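Local coordinates for protein putative phosphomethylpyrimidine kinase (Bacteroides thetaiotaomicron, PDB 3MBH) that probably phosphorylates pyridoxal with ATP, as a pyridoxal kinase of the ribokinase clan, and binds pyridoxal in its pocket, at residues S162-L167 / S197-N202; E169-L174 / V182-V187. All coordinates share one frame; numbering follows the deposited sequence. Where two conformers were deposited one is given.

Contact 1 (S162-L167 / S197-N202)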
loop_
_atom_site.group_PDB
_atom_site.type_symbol
_atom_site.label_atom_id
_atom_site.label_comp_id
_atom_site.label_asym_id
_atom_site.label_seq_id
_atom_site.Cartn_x
_atom_site.Cartn_y
_atom_site.Cartn_z
ATOM N N SER A 162 16.107 4.317 39.339
ATOM C CA SER A 162 14.918 4.947 39.928
ATOM C C SER A 162 13.711 4.037 39.779
ATOM O O SER A 162 13.622 3.329 38.809
ATOM C CB SER A 162 14.596 6.300 39.282
ATOM O OG SER A 162 15.603 7.265 39.578
ATOM N N THR A 163 12.779 4.095 40.733
ATOM C CA THR A 163 11.528 3.339 40.689
ATOM C C THR A 163 10.488 4.006 39.792
ATOM O O THR A 163 10.643 5.172 39.427
ATOM C CB THR A 163 10.921 3.184 42.094
ATOM O OG1 THR A 163 10.429 4.440 42.573
ATOM C CG2 THR A 163 11.955 2.607 43.086
ATOM N N ASP A 164 9.436 3.262 39.436
ATOM C CA ASP A 164 8.292 3.837 38.712
ATOM C C ASP A 164 7.767 5.035 39.485
ATOM O O ASP A 164 7.547 6.106 38.905
ATOM C CB ASP A 164 7.155 2.824 38.494
ATOM C CG ASP A 164 7.447 1.863 37.396
ATOM O OD1 ASP A 164 8.541 1.968 36.828
ATOM O OD2 ASP A 164 6.601 0.990 37.105
ATOM N N GLU A 165 7.576 4.845 40.785
ATOM C CA GLU A 165 7.112 5.914 41.664
ATOM C C GLU A 165 7.982 7.143 41.572
ATOM O O GLU A 165 7.462 8.251 41.503
ATOM C CB GLU A 165 7.068 5.453 43.113
ATOM C CG GLU A 165 6.137 6.284 43.972
ATOM N N GLU A 166 9.307 6.968 41.547
ATOM C CA GLU A 166 10.212 8.114 41.432
ATOM C C GLU A 166 10.165 8.751 40.032
ATOM O O GLU A 166 10.240 9.987 39.895
ATOM C CB GLU A 166 11.666 7.729 41.780
ATOM C CG GLU A 166 11.884 7.169 43.228
ATOM C CD GLU A 166 13.294 6.607 43.415
ATOM O OE1 GLU A 166 13.805 5.933 42.496
ATOM O OE2 GLU A 166 13.921 6.879 44.453
ATOM N N LEU A 167 10.034 7.925 38.999
ATOM C CA LEU A 167 9.893 8.469 37.654
ATOM C C LEU A 167 8.609 9.255 37.525
ATOM O O LEU A 167 8.618 10.297 36.888
ATOM C CB LEU A 167 10.016 7.390 36.575
ATOM C CG LEU A 167 11.478 6.926 36.557
ATOM C CD1 LEU A 167 11.567 5.456 36.353
ATOM C CD2 LEU A 167 12.289 7.663 35.523
ATOM N N SER A 197 12.956 1.548 28.696
ATOM C CA SER A 197 11.580 2.033 28.873
ATOM C C SER A 197 11.462 3.533 28.595
ATOM O O SER A 197 12.455 4.273 28.614
ATOM C CB SER A 197 11.018 1.681 30.248
ATOM O OG SER A 197 11.984 1.924 31.251
ATOM N N VAL A 198 10.232 3.936 28.264
ATOM C CA VAL A 198 9.860 5.308 28.075
ATOM C C VAL A 198 8.704 5.547 29.048
ATOM O O VAL A 198 7.807 4.697 29.196
ATOM C CB VAL A 198 9.405 5.596 26.626
ATOM C CG1 VAL A 198 8.872 7.042 26.487
ATOM C CG2 VAL A 198 10.552 5.322 25.581
ATOM N N TYR A 199 8.741 6.668 29.744
ATOM C CA TYR A 199 7.713 7.062 30.697
ATOM C C TYR A 199 7.150 8.395 30.204
ATOM O O TYR A 199 7.866 9.154 29.533
ATOM C CB TYR A 199 8.303 7.221 32.074
ATOM C CG TYR A 199 8.702 5.946 32.756
ATOM C CD1 TYR A 199 9.885 5.269 32.417
ATOM C CD2 TYR A 199 7.919 5.422 33.798
ATOM C CE1 TYR A 199 10.239 4.083 33.100
ATOM C CE2 TYR A 199 8.282 4.285 34.480
ATOM C CZ TYR A 199 9.420 3.604 34.118
ATOM O OH TYR A 199 9.746 2.476 34.857
ATOM N N ALA A 200 5.856 8.644 30.444
ATOM C CA ALA A 200 5.229 9.905 30.006
ATOM C C ALA A 200 4.106 10.303 30.958
ATOM O O ALA A 200 3.486 9.460 31.674
ATOM C CB ALA A 200 4.682 9.786 28.593
ATOM N N TYR A 201 3.848 11.598 30.958
ATOM C CA TYR A 201 2.791 12.180 31.756
ATOM C C TYR A 201 2.046 13.224 30.909
ATOM O O TYR A 201 2.637 13.959 30.157
ATOM C CB TYR A 201 3.367 12.762 33.027
ATOM C CG TYR A 201 2.381 13.554 33.802
ATOM C CD1 TYR A 201 1.386 12.923 34.479
ATOM C CD2 TYR A 201 2.457 14.943 33.858
ATOM C CE1 TYR A 201 0.435 13.625 35.178
ATOM C CE2 TYR A 201 1.535 15.668 34.550
ATOM C CZ TYR A 201 0.532 14.999 35.230
ATOM O OH TYR A 201 -0.400 15.658 35.946
ATOM N N ASN A 202 0.731 13.244 31.024
ATOM C CA ASN A 202 -0.113 14.237 30.357
ATOM C C ASN A 202 -0.865 14.920 31.476
ATOM O O ASN A 202 -1.696 14.301 32.167
ATOM C CB ASN A 202 -1.088 13.567 29.361
ATOM C CG ASN A 202 -1.738 14.548 28.436
ATOM O OD1 ASN A 202 -1.714 15.749 28.676
ATOM N ND2 ASN A 202 -2.314 14.057 27.369
#

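Contact 2 (E169-L174 / V182-V187)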
loop_
_atom_site.group_PDB
_atom_site.type_symbol
_atom_site.label_atom_id
_atom_site.label_comp_id
_atom_site.label_asym_id
_atom_site.label_seq_id
_atom_site.Cartn_x
_atom_site.Cartn_y
_atom_site.Cartn_z
ATOM N N GLU A 169 7.185 11.008 39.909
ATOM C CA GLU A 169 7.509 12.276 40.570
ATOM C C GLU A 169 8.366 13.144 39.656
ATOM O O GLU A 169 8.105 14.317 39.538
ATOM C CB GLU A 169 8.202 12.062 41.933
ATOM C CG GLU A 169 7.628 12.883 43.149
ATOM C CD GLU A 169 7.568 14.428 42.931
ATOM O OE1 GLU A 169 6.774 14.886 42.048
ATOM O OE2 GLU A 169 8.294 15.190 43.657
ATOM N N TYR A 170 9.371 12.601 38.975
ATOM C CA TYR A 170 10.157 13.459 38.078
ATOM C C TYR A 170 9.278 14.055 36.955
ATOM O O TYR A 170 9.423 15.213 36.562
ATOM C CB TYR A 170 11.295 12.687 37.426
ATOM C CG TYR A 170 12.279 11.984 38.328
ATOM C CD1 TYR A 170 12.819 12.605 39.446
ATOM C CD2 TYR A 170 12.747 10.708 37.992
ATOM C CE1 TYR A 170 13.764 11.939 40.254
ATOM C CE2 TYR A 170 13.681 10.034 38.806
ATOM C CZ TYR A 170 14.181 10.651 39.928
ATOM O OH TYR A 170 15.117 9.964 40.704
ATOM N N LEU A 171 8.382 13.235 36.414
ATOM C CA LEU A 171 7.471 13.672 35.319
ATOM C C LEU A 171 6.638 14.880 35.786
ATOM O O LEU A 171 6.533 15.885 35.111
ATOM C CB LEU A 171 6.579 12.511 34.873
ATOM C CG LEU A 171 7.253 11.432 34.009
ATOM C CD1 LEU A 171 6.378 10.240 34.038
ATOM C CD2 LEU A 171 7.492 11.877 32.524
ATOM N N ARG A 172 6.070 14.744 36.967
ATOM C CA ARG A 172 5.261 15.794 37.534
ATOM C C ARG A 172 6.079 17.076 37.820
ATOM O O ARG A 172 5.580 18.177 37.578
ATOM C CB ARG A 172 4.565 15.237 38.779
ATOM C CG ARG A 172 3.751 16.214 39.553
ATOM C CD ARG A 172 2.705 16.849 38.687
ATOM N NE ARG A 172 1.737 17.566 39.497
ATOM C CZ ARG A 172 0.613 18.073 39.014
ATOM N NH1 ARG A 172 0.348 17.984 37.709
ATOM N NH2 ARG A 172 -0.225 18.700 39.829
ATOM N N LEU A 173 7.317 16.939 38.318
ATOM C CA LEU A 173 8.166 18.108 38.641
ATOM C C LEU A 173 8.482 18.879 37.374
ATOM O O LEU A 173 8.437 20.100 37.358
ATOM C CB LEU A 173 9.505 17.714 39.261
ATOM C CG LEU A 173 9.602 17.272 40.703
ATOM C CD1 LEU A 173 11.076 16.952 40.996
ATOM C CD2 LEU A 173 9.068 18.330 41.711
ATOM N N LEU A 174 8.810 18.152 36.308
ATOM C CA LEU A 174 9.026 18.766 35.032
ATOM C C LEU A 174 7.747 19.397 34.449
ATOM O O LEU A 174 7.800 20.489 33.880
ATOM C CB LEU A 174 9.684 17.775 34.056
ATOM C CG LEU A 174 11.177 17.434 34.259
ATOM C CD1 LEU A 174 11.577 16.452 33.140
ATOM C CD2 LEU A 174 12.060 18.665 34.285
ATOM N N VAL A 182 5.235 15.496 29.273
ATOM C CA VAL A 182 6.636 15.235 29.518
ATOM C C VAL A 182 6.853 13.769 29.198
ATOM O O VAL A 182 6.106 12.916 29.672
ATOM C CB VAL A 182 7.025 15.493 30.985
ATOM C CG1 VAL A 182 8.500 15.178 31.237
ATOM C CG2 VAL A 182 6.668 16.966 31.375
ATOM N N ILE A 183 7.878 13.492 28.392
ATOM C CA ILE A 183 8.240 12.126 28.052
ATOM C C ILE A 183 9.697 11.937 28.443
ATOM O O ILE A 183 10.548 12.748 28.061
ATOM C CB ILE A 183 7.985 11.848 26.524
ATOM C CG1 ILE A 183 6.517 12.164 26.136
ATOM C CG2 ILE A 183 8.402 10.427 26.181
ATOM C CD1 ILE A 183 6.266 12.207 24.636
ATOM N N ILE A 184 9.987 10.890 29.214
ATOM C CA ILE A 184 11.352 10.568 29.569
ATOM C C ILE A 184 11.744 9.293 28.842
ATOM O O ILE A 184 11.107 8.250 29.031
ATOM C CB ILE A 184 11.550 10.389 31.096
ATOM C CG1 ILE A 184 11.144 11.655 31.822
ATOM C CG2 ILE A 184 13.039 10.008 31.386
ATOM C CD1 ILE A 184 11.089 11.562 33.339
ATOM N N THR A 185 12.783 9.376 27.983
ATOM C CA THR A 185 13.234 8.209 27.249
ATOM C C THR A 185 14.515 7.596 27.872
ATOM O O THR A 185 15.132 8.137 28.758
ATOM C CB THR A 185 13.510 8.533 25.807
ATOM O OG1 THR A 185 14.784 9.189 25.708
ATOM C CG2 THR A 185 12.387 9.376 25.219
ATOM N N SER A 186 14.870 6.434 27.386
ATOM C CA SER A 186 16.115 5.763 27.722
ATOM C C SER A 186 16.242 5.405 29.196
ATOM O O SER A 186 17.345 5.518 29.763
ATOM C CB SER A 186 17.305 6.616 27.287
ATOM O OG SER A 186 17.024 7.217 26.028
ATOM N N VAL A 187 15.134 4.973 29.807
ATOM C CA VAL A 187 15.153 4.524 31.170
ATOM C C VAL A 187 15.546 3.038 31.216
ATOM O O VAL A 187 14.935 2.206 30.581
ATOM C CB VAL A 187 13.814 4.742 31.874
ATOM C CG1 VAL A 187 13.933 4.296 33.384
ATOM C CG2 VAL A 187 13.365 6.231 31.732
#

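Contact 1 (S162-L167 / S197-N202)
Asp164 and Leu167, on the first turn of helix 164-176, meet the ring of Tyr199 from strand 195-202, one at its hydroxyl and the other over a face. Just ahead of them Thr163 caps the helix: its OG1 accepts from Glu166 N at 2.9 Å, and Glu166 OE1 takes Thr163 N in return, on the anti side of the carboxylate and somewhat out of its plane. Asp164, with CG beside its backbone N (chi1 -77°), brings OD1 to the ring edge, where Tyr199 OH donates to it. That hydrogen bond is modelled as very short, so its exact length is doubtful. Carboxylate and ring planes stand 72° apart. OD1 also forms a salt bridge with Lys210 of strand 207-213, and this positive charge probably favours the ionised carboxylate. One turn on, the Leu167 side chain runs roughly perpendicular to that of Tyr199 and sets CD1 over one face, displaced from the centre and 3.9 Å from the Tyr199 ring centroid, a CH-pi contact; Leu167 CB lies 4.0 Å from Tyr199 CD2. The tyrosine is thus held by a face and by its hydroxyl. The capping box is a common helix start; this helix packing on the sheet fits the layered alpha/beta fold of the ribokinase clan.

Contact 2 (E169-L174 / V182-V187)
The helix-on-sheet layer of the alpha/beta fold is built here by Leu171 and Leu174 of helix 164-176, lying on Val182 and Ile184 of strand 181-189. The segment axes come within 8.6 Å and run at 136° to each other, and the contact is apolar. On the helix side Leu171 is the most covered, chiefly through its CD2 methyl. With CG turned opposite its carbonyl carbon (chi1 -75°), CD2 reaches across to the strand, 3.7 Å from Val182 CG1 and equally 3.7 Å from Ile184 CD1. The same methyl rests close to the strand backbone, with Leu171 CD2 3.3 Å from Val182 O. The Leu171 and Val182 side chains run antiparallel alongside one another. Val182 turns CG1 anti to its N, which sets that methyl between two leucines; on the second, Leu174 CD1 comes to 3.8 Å from Val182 CG1, one side chain lying crosswise to the other. With an alanine at Val182, Leu171 CD2 and Leu174 CD1 would probably lose the methyl they share, leaving a gap between helix and strand. At the other end of the patch, Tyr170 CB lies 4.2 Å from Ile184 CD1, while the Tyr170 hydroxyl is hydrogen-bonded to Ser162 OG and the tyrosine ring meets Phe151 edge-to-face. Leu150 of helix 147-154 packs on Tyr170, Leu174 and Ile184, so two helices share the layer. Strands 142-143 and 181-189 are parallel neighbours, and helices 147-154 and 164-176 lie between them in the chain: a beta-alpha-beta crossover, as in the ribokinase-like fold.

Contacts 1 and 2 lie side by side, their centres about 6 Å apart, and both use helix 164-176: its first turn meets strand 195-202, and later turns meet strand 181-189. These two strands are antiparallel neighbours, joined by probable backbone hydrogen bonds between the contacts, Tyr199 O to Ile184 N at 2.8 Å and Ser197 N to Val187 O at 2.8 Å. Leu171 of contact 2 also touches Tyr199 and Tyr201, so the helix spans both strands. Along the chain, contact 2 is nested within the loop that contact 1 closes. Both are structural packing away from the pyridoxal pocket, which includes Asp15, Tyr85 and Asp225.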